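PDB 1HLV: major centromere autoantigen B from Homo sapiens, which binds the CENP-B box DNA of centromeres through helix-turn-helix domains, kinking the double helix. Local coordinates for residues C[6-9]-C[10-14]; C[51-54]-C[55-58]. All blocks are in the same frame, centred on the assembly; numbering follows the deposited sequence.

Contact 1: C[6-9]-C[10-14]; sequences RQLT and FREKS. With nucleotides of chain B.
Thr9 is the N-cap of the helix that starts at Phe10: its carbonyl O takes the first turn's bond from Lys13 N at 3.0 Å, while the extended backbone of Arg6 to Leu8 runs off along the DNA. Thr9 and Glu12 form a capping box. With chi1 at 66°, Thr9 OG1 sits between its own N and carbonyl carbon and turns over the first turn of the helix, where Glu12 N donates to it at 3.0 Å. In return Glu12 OE2 accepts from Thr9 N at 2.6 Å in an almost straight bond (172°), met on the anti side of the carboxylate and 23° out of its plane. A water spans Gln7 O and the same OE2, giving that oxygen a second donor. Leu8 lies beside the box: CB meets Lys13 CG at 3.8 Å, and CD2 rests over one face of the Arg6 guanidinium. On the DNA side Arg6 N points straight at OP1 of DC15 of chain B, 2.8 Å away, and Lys13 NZ, which also donates to Lys67 O, reaches OP1 of DA14 of chain B by a weak bond. The box thus satisfies backbone N-H groups at the start of the helix and probably helps hold the turn from which the arm follows the phosphates; the carboxylate there probably gains from the helix dipole.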
ATOM      1  N   ARG C   6      17.348  -4.662   5.327  1.00 45.13           N
ATOM      2  CA  ARG C   6      16.378  -4.082   6.222  1.00 48.32           C
ATOM      3  C   ARG C   6      15.225  -3.504   5.410  1.00 49.03           C
ATOM      4  O   ARG C   6      15.432  -2.637   4.559  1.00 50.61           O
ATOM      5  CB  ARG C   6      17.059  -2.987   7.038  1.00 51.16           C
ATOM      6  CG  ARG C   6      16.121  -2.077   7.801  1.00 59.18           C
ATOM      7  CD  ARG C   6      15.807  -2.592   9.202  1.00 63.46           C
ATOM      8  NE  ARG C   6      15.222  -1.537  10.028  1.00 67.40           N
ATOM      9  CZ  ARG C   6      15.784  -0.344  10.227  1.00 70.87           C
ATOM     10  NH1 ARG C   6      16.951  -0.048   9.656  1.00 72.71           N
ATOM     11  NH2 ARG C   6      15.184   0.561  10.997  1.00 71.59           N
ATOM     12  N   GLN C   7      14.016  -4.002   5.648  1.00 49.21           N
ATOM     13  CA  GLN C   7      12.842  -3.486   4.953  1.00 50.52           C
ATOM     14  C   GLN C   7      12.191  -2.430   5.849  1.00 49.19           C
ATOM     15  O   GLN C   7      12.090  -2.605   7.063  1.00 49.44           O
ATOM     16  CB  GLN C   7      11.851  -4.615   4.642  1.00 54.92           C
ATOM     17  CG  GLN C   7      12.100  -5.343   3.313  1.00 58.71           C
ATOM     18  CD  GLN C   7      11.585  -4.571   2.101  1.00 61.40           C
ATOM     19  OE1 GLN C   7      11.058  -3.458   2.226  1.00 64.86           O
ATOM     20  NE2 GLN C   7      11.736  -5.164   0.918  1.00 62.48           N
ATOM     21  N   LEU C   8      11.756  -1.333   5.242  1.00 46.57           N
ATOM     22  CA  LEU C   8      11.147  -0.236   5.980  1.00 42.96           C
ATOM     23  C   LEU C   8       9.656  -0.107   5.680  1.00 40.82           C
ATOM     24  O   LEU C   8       9.195  -0.529   4.620  1.00 40.35           O
ATOM     25  CB  LEU C   8      11.865   1.062   5.602  1.00 43.35           C
ATOM     26  CG  LEU C   8      13.393   1.013   5.741  1.00 42.88           C
ATOM     27  CD1 LEU C   8      14.027   2.064   4.859  1.00 42.66           C
ATOM     28  CD2 LEU C   8      13.787   1.227   7.192  1.00 42.33           C
ATOM     29  N   THR C   9       8.897   0.466   6.614  1.00 37.95           N
ATOM     30  CA  THR C   9       7.467   0.658   6.393  1.00 35.37           C
ATOM     31  C   THR C   9       7.269   1.948   5.615  1.00 35.17           C
ATOM     32  O   THR C   9       8.157   2.796   5.556  1.00 33.77           O
ATOM     33  CB  THR C   9       6.670   0.798   7.704  1.00 34.92           C
ATOM     34  OG1 THR C   9       7.061   2.002   8.372  1.00 31.95           O
ATOM     35  CG2 THR C   9       6.901  -0.405   8.610  1.00 33.82           C
ATOM     36  N   PHE C  10       6.097   2.104   5.018  1.00 35.39           N
ATOM     37  CA  PHE C  10       5.839   3.312   4.268  1.00 37.64           C
ATOM     38  C   PHE C  10       5.894   4.525   5.175  1.00 38.77           C
ATOM     39  O   PHE C  10       6.337   5.594   4.751  1.00 38.88           O
ATOM     40  CB  PHE C  10       4.503   3.208   3.531  1.00 36.38           C
ATOM     41  CG  PHE C  10       4.585   2.365   2.295  1.00 37.28           C
ATOM     42  CD1 PHE C  10       3.913   1.155   2.209  1.00 37.63           C
ATOM     43  CD2 PHE C  10       5.393   2.761   1.228  1.00 37.34           C
ATOM     44  CE1 PHE C  10       4.041   0.346   1.077  1.00 37.60           C
ATOM     45  CE2 PHE C  10       5.527   1.958   0.091  1.00 37.89           C
ATOM     46  CZ  PHE C  10       4.851   0.751   0.017  1.00 37.19           C
ATOM     47  N   ARG C  11       5.476   4.360   6.426  1.00 38.95           N
ATOM     48  CA  ARG C  11       5.522   5.466   7.366  1.00 40.90           C
ATOM     49  C   ARG C  11       6.984   5.861   7.642  1.00 41.01           C
ATOM     50  O   ARG C  11       7.304   7.045   7.725  1.00 40.99           O
ATOM     51  CB  ARG C  11       4.807   5.088   8.667  1.00 43.63           C
ATOM     52  CG  ARG C  11       4.786   6.192   9.714  1.00 47.23           C
ATOM     53  CD  ARG C  11       4.037   7.444   9.254  1.00 52.00           C
ATOM     54  NE  ARG C  11       2.609   7.409   9.575  1.00 57.20           N
ATOM     55  CZ  ARG C  11       1.654   6.949   8.769  1.00 59.76           C
ATOM     56  NH1 ARG C  11       1.956   6.477   7.566  1.00 58.62           N
ATOM     57  NH2 ARG C  11       0.387   6.962   9.170  1.00 59.02           N
ATOM     58  N   GLU C  12       7.870   4.872   7.757  1.00 39.85           N
ATOM     59  CA  GLU C  12       9.286   5.132   8.017  1.00 39.47           C
ATOM     60  C   GLU C  12       9.971   5.816   6.830  1.00 39.45           C
ATOM     61  O   GLU C  12      10.768   6.746   7.007  1.00 37.11           O
ATOM     62  CB  GLU C  12      10.019   3.824   8.351  1.00 39.46           C
ATOM     63  CG  GLU C  12       9.765   3.286   9.759  1.00 41.17           C
ATOM     64  CD  GLU C  12      10.096   1.797   9.901  1.00 44.13           C
ATOM     65  OE1 GLU C  12      10.320   1.340  11.045  1.00 46.13           O
ATOM     66  OE2 GLU C  12      10.118   1.078   8.877  1.00 44.18           O
ATOM     67  N   LYS C  13       9.672   5.343   5.621  1.00 39.06           N
ATOM     68  CA  LYS C  13      10.258   5.928   4.423  1.00 38.33           C
ATOM     69  C   LYS C  13       9.693   7.331   4.225  1.00 37.16           C
ATOM     70  O   LYS C  13      10.369   8.221   3.728  1.00 36.27           O
ATOM     71  CB  LYS C  13       9.991   5.038   3.200  1.00 37.06           C
ATOM     72  CG  LYS C  13      10.932   3.833   3.143  1.00 37.09           C
ATOM     73  CD  LYS C  13      10.605   2.851   2.016  1.00 35.11           C
ATOM     74  CE  LYS C  13       9.293   2.109   2.284  1.00 34.01           C
ATOM     75  NZ  LYS C  13       9.121   0.926   1.395  1.00 33.49           N
ATOM     76  N   SER C  14       8.454   7.527   4.638  1.00 37.15           N
ATOM     77  CA  SER C  14       7.837   8.836   4.530  1.00 39.29           C
ATOM     78  C   SER C  14       8.564   9.822   5.464  1.00 40.83           C
ATOM     79  O   SER C  14       8.825  10.973   5.098  1.00 39.85           O
ATOM     80  CB  SER C  14       6.363   8.743   4.915  1.00 37.63           C
ATOM     81  OG  SER C  14       5.758  10.013   4.884  1.00 40.17           O
TER
ATOM     82  P    DA B  14      13.312  -0.095   0.062  1.00 41.28           P
ATOM     83  OP1  DA B  14      12.294   0.058   1.127  1.00 41.74           O
ATOM     84  OP2  DA B  14      13.703   1.083  -0.762  1.00 45.30           O
ATOM     85  O5'  DA B  14      14.628  -0.733   0.697  1.00 41.65           O
ATOM     86  C5'  DA B  14      14.567  -1.989   1.363  1.00 38.40           C
ATOM     87  C4'  DA B  14      15.913  -2.673   1.342  1.00 37.52           C
ATOM     88  O4'  DA B  14      16.224  -3.207   0.039  1.00 37.25           O
ATOM     89  C3'  DA B  14      17.106  -1.808   1.718  1.00 37.12           C
ATOM     90  O3'  DA B  14      18.050  -2.685   2.331  1.00 38.88           O
ATOM     91  C2'  DA B  14      17.601  -1.330   0.364  1.00 36.67           C
ATOM     92  C1'  DA B  14      17.381  -2.568  -0.497  1.00 35.44           C
ATOM     93  N9   DA B  14      17.106  -2.337  -1.915  1.00 31.90           N
ATOM     94  C8   DA B  14      16.288  -1.384  -2.470  1.00 30.53           C
ATOM     95  N7   DA B  14      16.103  -1.535  -3.759  1.00 29.90           N
ATOM     96  C5   DA B  14      16.876  -2.642  -4.078  1.00 26.72           C
ATOM     97  C6   DA B  14      17.077  -3.336  -5.280  1.00 27.12           C
ATOM     98  N6   DA B  14      16.451  -3.030  -6.417  1.00 24.37           N
ATOM     99  N1   DA B  14      17.936  -4.382  -5.270  1.00 27.63           N
ATOM    100  C2   DA B  14      18.521  -4.716  -4.113  1.00 25.41           C
ATOM    101  N3   DA B  14      18.387  -4.159  -2.910  1.00 28.73           N
ATOM    102  C4   DA B  14      17.540  -3.115  -2.962  1.00 28.37           C
ATOM    103  P    DC B  15      19.215  -2.096   3.253  1.00 39.83           P
ATOM    104  OP1  DC B  15      19.426  -3.051   4.372  1.00 39.51           O
ATOM    105  OP2  DC B  15      18.883  -0.678   3.554  1.00 39.06           O
ATOM    106  O5'  DC B  15      20.492  -2.174   2.307  1.00 39.34           O
ATOM    107  C5'  DC B  15      21.066  -3.436   1.985  1.00 39.20           C
ATOM    108  C4'  DC B  15      22.140  -3.274   0.933  1.00 40.76           C
ATOM    109  O4'  DC B  15      21.564  -3.031  -0.374  1.00 41.09           O
ATOM    110  C3'  DC B  15      23.121  -2.127   1.174  1.00 41.92           C
ATOM    111  O3'  DC B  15      24.405  -2.547   0.715  1.00 45.53           O
ATOM    112  C2'  DC B  15      22.607  -1.046   0.237  1.00 39.57           C
ATOM    113  C1'  DC B  15      22.190  -1.894  -0.949  1.00 36.83           C
ATOM    114  N1   DC B  15      21.257  -1.294  -1.921  1.00 32.31           N
ATOM    115  C2   DC B  15      21.137  -1.898  -3.180  1.00 31.11           C
ATOM    116  O2   DC B  15      21.823  -2.901  -3.427  1.00 30.89           O
ATOM    117  N3   DC B  15      20.278  -1.380  -4.089  1.00 29.66           N
ATOM    118  C4   DC B  15      19.553  -0.299  -3.781  1.00 30.48           C
ATOM    119  N4   DC B  15      18.701   0.168  -4.705  1.00 27.34           N
ATOM    120  C5   DC B  15      19.662   0.346  -2.510  1.00 30.18           C
ATOM    121  C6   DC B  15      20.520  -0.183  -1.618  1.00 32.36           C
TER
HETATM  122  O   HOH W   1      11.184  -1.785   9.586  1.00 51.43           O

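Contact 2: C[51-54]-C[55-58]; sequences AILA and SERK
CG of Arg57 lies beside its own backbone N (chi1 -84°), and a bend at chi3 (-97°) folds the guanidinium back flat onto Leu53 and Ala54. Leu53 O and Ala54 CA lie over the same face, both offset toward the rim, with Ala54 CA 3.7 Å from Arg57 CZ. Leu53 O also accepts from Arg57 N at 3.2 Å, the donor standing above the carbonyl plane, so one residue covers the Leu53 peptide with both its N-H and its side chain. On another side of the helix a water links Ala51 O to Ser55 OG (chi1 -69°), 3.0 Å from each, while Ala51 O keeps its helical bond from Ser55 N at 2.8 Å. Glu56 extends fully from CB and runs alongside Leu53, pointing the same way, with OE1 4.0 Å from Leu53 CD2; its carboxylate goes on to Arg11. Backbone bonds from Ser55, Glu56, Arg57 and Lys58 N to Ala51, Ile52, Leu53 and Ala54 O make the ordinary i to i+4 ladder of helix 49-59. Ile52 and Leu53 pack on helix 10-22 through Lys13, Ile17 and Ser14, Ser55 meets Phe10 and Asn69 of a loop, and Lys58 touches Leu71.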
ATOM      1  N   ALA C  51       6.198   7.742  -5.435  1.00 38.99           N
ATOM      2  CA  ALA C  51       5.500   6.471  -5.337  1.00 37.08           C
ATOM      3  C   ALA C  51       5.311   6.167  -3.855  1.00 36.44           C
ATOM      4  O   ALA C  51       4.216   5.785  -3.421  1.00 37.85           O
ATOM      5  CB  ALA C  51       6.292   5.363  -6.017  1.00 32.23           C
ATOM      6  N   ILE C  52       6.373   6.358  -3.076  1.00 34.80           N
ATOM      7  CA  ILE C  52       6.315   6.102  -1.638  1.00 35.59           C
ATOM      8  C   ILE C  52       5.226   6.922  -0.933  1.00 35.23           C
ATOM      9  O   ILE C  52       4.451   6.376  -0.152  1.00 35.14           O
ATOM     10  CB  ILE C  52       7.688   6.361  -0.974  1.00 34.54           C
ATOM     11  CG1 ILE C  52       8.676   5.279  -1.413  1.00 33.49           C
ATOM     12  CG2 ILE C  52       7.543   6.389   0.542  1.00 30.58           C
ATOM     13  CD1 ILE C  52      10.111   5.511  -0.964  1.00 32.51           C
ATOM     14  N   LEU C  53       5.151   8.219  -1.208  1.00 35.06           N
ATOM     15  CA  LEU C  53       4.120   9.039  -0.578  1.00 35.96           C
ATOM     16  C   LEU C  53       2.722   8.631  -1.051  1.00 35.82           C
ATOM     17  O   LEU C  53       1.744   8.762  -0.309  1.00 35.81           O
ATOM     18  CB  LEU C  53       4.369  10.526  -0.859  1.00 36.44           C
ATOM     19  CG  LEU C  53       5.598  11.113  -0.143  1.00 37.90           C
ATOM     20  CD1 LEU C  53       5.822  12.559  -0.569  1.00 35.19           C
ATOM     21  CD2 LEU C  53       5.402  11.022   1.366  1.00 34.53           C
ATOM     22  N   ALA C  54       2.628   8.137  -2.281  1.00 35.26           N
ATOM     23  CA  ALA C  54       1.345   7.694  -2.816  1.00 35.85           C
ATOM     24  C   ALA C  54       0.930   6.412  -2.074  1.00 36.08           C
ATOM     25  O   ALA C  54      -0.235   6.238  -1.698  1.00 34.93           O
ATOM     26  CB  ALA C  54       1.458   7.426  -4.321  1.00 34.04           C
ATOM     27  N   SER C  55       1.890   5.519  -1.861  1.00 35.38           N
ATOM     28  CA  SER C  55       1.601   4.283  -1.151  1.00 36.02           C
ATOM     29  C   SER C  55       1.163   4.572   0.282  1.00 36.29           C
ATOM     30  O   SER C  55       0.170   4.019   0.756  1.00 37.08           O
ATOM     31  CB  SER C  55       2.820   3.371  -1.163  1.00 34.34           C
ATOM     32  OG  SER C  55       3.038   2.894  -2.474  1.00 30.94           O
ATOM     33  N   GLU C  56       1.888   5.447   0.968  1.00 36.57           N
ATOM     34  CA  GLU C  56       1.513   5.786   2.334  1.00 38.55           C
ATOM     35  C   GLU C  56       0.051   6.228   2.385  1.00 37.58           C
ATOM     36  O   GLU C  56      -0.686   5.850   3.289  1.00 38.27           O
ATOM     37  CB  GLU C  56       2.412   6.893   2.887  1.00 40.02           C
ATOM     38  CG  GLU C  56       2.010   7.367   4.277  1.00 42.87           C
ATOM     39  CD  GLU C  56       2.923   8.454   4.798  1.00 47.13           C
ATOM     40  OE1 GLU C  56       3.023   9.511   4.137  1.00 49.72           O
ATOM     41  OE2 GLU C  56       3.547   8.257   5.865  1.00 48.82           O
ATOM     42  N   ARG C  57      -0.369   7.026   1.411  1.00 38.90           N
ATOM     43  CA  ARG C  57      -1.754   7.487   1.357  1.00 40.09           C
ATOM     44  C   ARG C  57      -2.687   6.310   1.091  1.00 39.65           C
ATOM     45  O   ARG C  57      -3.722   6.162   1.738  1.00 39.84           O
ATOM     46  CB  ARG C  57      -1.926   8.543   0.256  1.00 42.47           C
ATOM     47  CG  ARG C  57      -1.563   9.955   0.685  1.00 46.48           C
ATOM     48  CD  ARG C  57      -1.810  10.981  -0.427  1.00 50.32           C
ATOM     49  NE  ARG C  57      -0.605  11.298  -1.203  1.00 53.62           N
ATOM     50  CZ  ARG C  57      -0.381  10.892  -2.450  1.00 54.61           C
ATOM     51  NH1 ARG C  57      -1.276  10.146  -3.087  1.00 55.90           N
ATOM     52  NH2 ARG C  57       0.737  11.242  -3.067  1.00 55.30           N
ATOM     53  N   LYS C  58      -2.299   5.470   0.139  1.00 38.29           N
ATOM     54  CA  LYS C  58      -3.076   4.305  -0.243  1.00 37.23           C
ATOM     55  C   LYS C  58      -3.334   3.338   0.908  1.00 38.65           C
ATOM     56  O   LYS C  58      -4.462   2.870   1.091  1.00 38.70           O
ATOM     57  CB  LYS C  58      -2.362   3.567  -1.368  1.00 37.50           C
ATOM     58  CG  LYS C  58      -2.999   2.256  -1.764  1.00 36.61           C
ATOM     59  CD  LYS C  58      -2.074   1.480  -2.678  1.00 36.94           C
ATOM     60  CE  LYS C  58      -2.660   0.136  -3.048  1.00 38.89           C
ATOM     61  NZ  LYS C  58      -1.708  -0.663  -3.851  1.00 39.81           N
TER
HETATM   62  O   HOH W   2       3.450   3.586  -5.333  1.00 42.90           O

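From the N terminus, the arm along the DNA turns at contact 1 into helix 10-22; helices 28-35 and 39-47 follow before the chain enters helix 49-59, which carries contact 2. Each contact joins consecutive segments, so neither closes a long loop, and the two come in series without crossing. Their helices nevertheless meet in space: Glu56 takes a salt bridge from Arg11 NH1 to its OE2 (2.9 Å), and probably a hydrogen bond from Ser14 OG to its OE1, while Phe10 CE2 packs on Ser55 CB at 3.3 Å. Helices 10-22 and 49-59 of the N-terminal DNA-binding domain are thereby tied together.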